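Local coordinates for iron-sulfur cluster assembly protein CyaY (Psychromonas ingrahamii, PDB 4LK8) that is probably involved in iron-sulfur cluster assembly, perhaps as a regulator of that process, and belongs to the iron-binding frataxin family, at residues G25-Y30 / E40-T45. Sequence-based numbering, arbitrary orientation.
Sequences GADVDY and EFENHT. With CO (cobalt (II) ion), chain C.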
loop_
_atom_site.group_PDB
_atom_site.type_symbol
_atom_site.label_atom_id
_atom_site.label_comp_id
_atom_site.label_asym_id
_atom_site.label_seq_id
_atom_site.Cartn_x
_atom_site.Cartn_y
_atom_site.Cartn_z
ATOM N N GLY A 25 -8.316 -13.128 -5.446
ATOM C CA GLY A 25 -8.886 -14.132 -4.551
ATOM C C GLY A 25 -7.996 -14.443 -3.346
ATOM O O GLY A 25 -8.272 -15.393 -2.590
ATOM N N ALA A 26 -6.921 -13.695 -3.150
ATOM C CA ALA A 26 -5.974 -14.050 -2.099
ATOM C C ALA A 26 -6.606 -13.903 -0.744
ATOM O O ALA A 26 -7.488 -13.095 -0.538
ATOM C CB ALA A 26 -4.702 -13.180 -2.188
ATOM N N ASP A 27 -6.085 -14.671 0.219
ATOM C CA ASP A 27 -6.645 -14.663 1.538
ATOM C C ASP A 27 -5.994 -13.568 2.331
ATOM O O ASP A 27 -5.192 -13.803 3.247
ATOM C CB ASP A 27 -6.455 -16.043 2.175
ATOM C CG ASP A 27 -7.019 -17.141 1.314
ATOM O OD1 ASP A 27 -8.232 -17.193 1.116
ATOM O OD2 ASP A 27 -6.218 -17.946 0.819
ATOM N N VAL A 28 -6.273 -12.364 1.872
ATOM C CA VAL A 28 -5.797 -11.155 2.513
ATOM C C VAL A 28 -7.021 -10.350 2.868
ATOM O O VAL A 28 -7.852 -9.984 2.001
ATOM C CB VAL A 28 -4.844 -10.349 1.596
ATOM C CG1 VAL A 28 -4.308 -9.131 2.351
ATOM C CG2 VAL A 28 -3.657 -11.229 1.140
ATOM N N ASP A 29 -7.178 -10.072 4.144
ATOM C CA ASP A 29 -8.245 -9.232 4.641
ATOM C C ASP A 29 -7.770 -7.776 4.610
ATOM O O ASP A 29 -6.617 -7.491 4.876
ATOM C CB ASP A 29 -8.644 -9.681 6.034
ATOM C CG ASP A 29 -9.532 -10.931 6.003
ATOM O OD1 ASP A 29 -10.014 -11.254 4.896
ATOM O OD2 ASP A 29 -9.687 -11.607 7.047
ATOM N N TYR A 30 -8.652 -6.883 4.195
ATOM C CA TYR A 30 -8.338 -5.466 4.197
ATOM C C TYR A 30 -9.438 -4.688 4.930
ATOM O O TYR A 30 -10.623 -5.053 4.949
ATOM C CB TYR A 30 -8.121 -4.936 2.787
ATOM C CG TYR A 30 -9.271 -5.048 1.858
ATOM C CD1 TYR A 30 -10.259 -4.079 1.822
ATOM C CD2 TYR A 30 -9.387 -6.124 1.011
ATOM C CE1 TYR A 30 -11.337 -4.182 0.967
ATOM C CE2 TYR A 30 -10.472 -6.239 0.136
ATOM C CZ TYR A 30 -11.406 -5.215 0.108
ATOM O OH TYR A 30 -12.457 -5.347 -0.719
ATOM N N GLU A 40 -4.412 -7.870 6.593
ATOM C CA GLU A 40 -4.225 -8.900 7.593
ATOM C C GLU A 40 -4.145 -10.237 6.908
ATOM O O GLU A 40 -4.956 -10.557 6.048
ATOM C CB GLU A 40 -5.353 -8.912 8.601
ATOM C CG GLU A 40 -5.087 -10.072 9.623
ATOM C CD GLU A 40 -5.944 -10.107 10.896
ATOM O OE1 GLU A 40 -6.811 -9.226 11.125
ATOM O OE2 GLU A 40 -5.738 -11.077 11.674
ATOM N N PHE A 41 -3.164 -11.019 7.347
ATOM C CA PHE A 41 -2.903 -12.305 6.764
ATOM C C PHE A 41 -3.451 -13.392 7.690
ATOM O O PHE A 41 -3.740 -13.163 8.860
ATOM C CB PHE A 41 -1.403 -12.429 6.492
ATOM C CG PHE A 41 -0.870 -11.281 5.622
ATOM C CD1 PHE A 41 -1.112 -11.258 4.265
ATOM C CD2 PHE A 41 -0.155 -10.247 6.167
ATOM C CE1 PHE A 41 -0.663 -10.237 3.470
ATOM C CE2 PHE A 41 0.320 -9.194 5.381
ATOM C CZ PHE A 41 0.072 -9.197 4.030
ATOM N N GLU A 42 -3.623 -14.572 7.129
ATOM C CA GLU A 42 -4.138 -15.676 7.921
ATOM C C GLU A 42 -3.278 -15.994 9.116
ATOM O O GLU A 42 -3.814 -16.449 10.146
ATOM C CB GLU A 42 -4.307 -16.901 7.056
ATOM C CG GLU A 42 -5.515 -16.803 6.185
ATOM C CD GLU A 42 -5.711 -18.096 5.466
ATOM O OE1 GLU A 42 -5.348 -18.176 4.278
ATOM O OE2 GLU A 42 -6.179 -19.045 6.130
ATOM N N ASN A 43 -1.969 -15.755 9.006
ATOM C CA ASN A 43 -1.078 -15.982 10.129
ATOM C C ASN A 43 -1.095 -14.909 11.203
ATOM O O ASN A 43 -0.222 -14.905 12.071
ATOM C CB ASN A 43 0.377 -16.208 9.644
ATOM C CG ASN A 43 1.028 -14.988 9.058
ATOM O OD1 ASN A 43 0.486 -13.883 9.060
ATOM N ND2 ASN A 43 2.228 -15.181 8.546
ATOM N N HIS A 44 -2.062 -13.992 11.093
ATOM C CA HIS A 44 -2.347 -12.887 12.015
ATOM C C HIS A 44 -1.300 -11.752 11.950
ATOM O O HIS A 44 -1.322 -10.852 12.774
ATOM C CB HIS A 44 -2.492 -13.400 13.446
ATOM C CG HIS A 44 -3.608 -14.393 13.640
ATOM N ND1 HIS A 44 -3.759 -15.106 14.805
ATOM C CD2 HIS A 44 -4.634 -14.756 12.840
ATOM C CE1 HIS A 44 -4.809 -15.903 14.701
ATOM N NE2 HIS A 44 -5.372 -15.689 13.521
ATOM N N THR A 45 -0.360 -11.807 11.029
ATOM C CA THR A 45 0.515 -10.638 10.804
ATOM C C THR A 45 -0.248 -9.635 9.938
ATOM O O THR A 45 -1.180 -9.968 9.226
ATOM C CB THR A 45 1.816 -10.982 10.143
ATOM O OG1 THR A 45 1.543 -11.450 8.830
ATOM C CG2 THR A 45 2.587 -12.093 10.947
HETATM CO CO CO C . -7.369 -16.914 13.110
HETATM O O HOH W 1 -2.966 -14.808 4.362
HETATM O O HOH W 2 -6.468 -13.209 6.047
#
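The open end of the first beta hairpin of the frataxin fold, strands 28-33 and 36-41, is closed by the antiparallel hydrogen-bonded pair D29 and E40. D29 N donates to E40 O at 3.0 Å, and E40 N returns a bond to D29 O at 2.8 Å. Beyond this pair the strands part and water takes over: one molecule links D27 O to E42 N, another donates to both D27 O and E40 O. V28 and F41 turn toward the helices, their side chains lying side by side. Branched V28 suits a strand and sets both methyls near the ring, CG2 approaching obliquely, 3.9 Å from F41 CE1. With CG anti to its carbonyl carbon (chi1 -55°), the F41 ring comes alongside V28 and also packs on I93 of helix 85-97, while V28 meets I21 of helix 3-24. Replacing V28 by an alanine would probably open a gap beside F41 CE1 and against I21. D29 and E40 point to the other face, where charged chains suit solvent; in the type I turn from F41 to H44, H44 NE2 binds a cobalt ion at 2.4 Å. The like charges of D27 and E42 may ease protonation of either, their carboxylate planes 73° apart and D27 OD2 3.6 Å from E42 OE1.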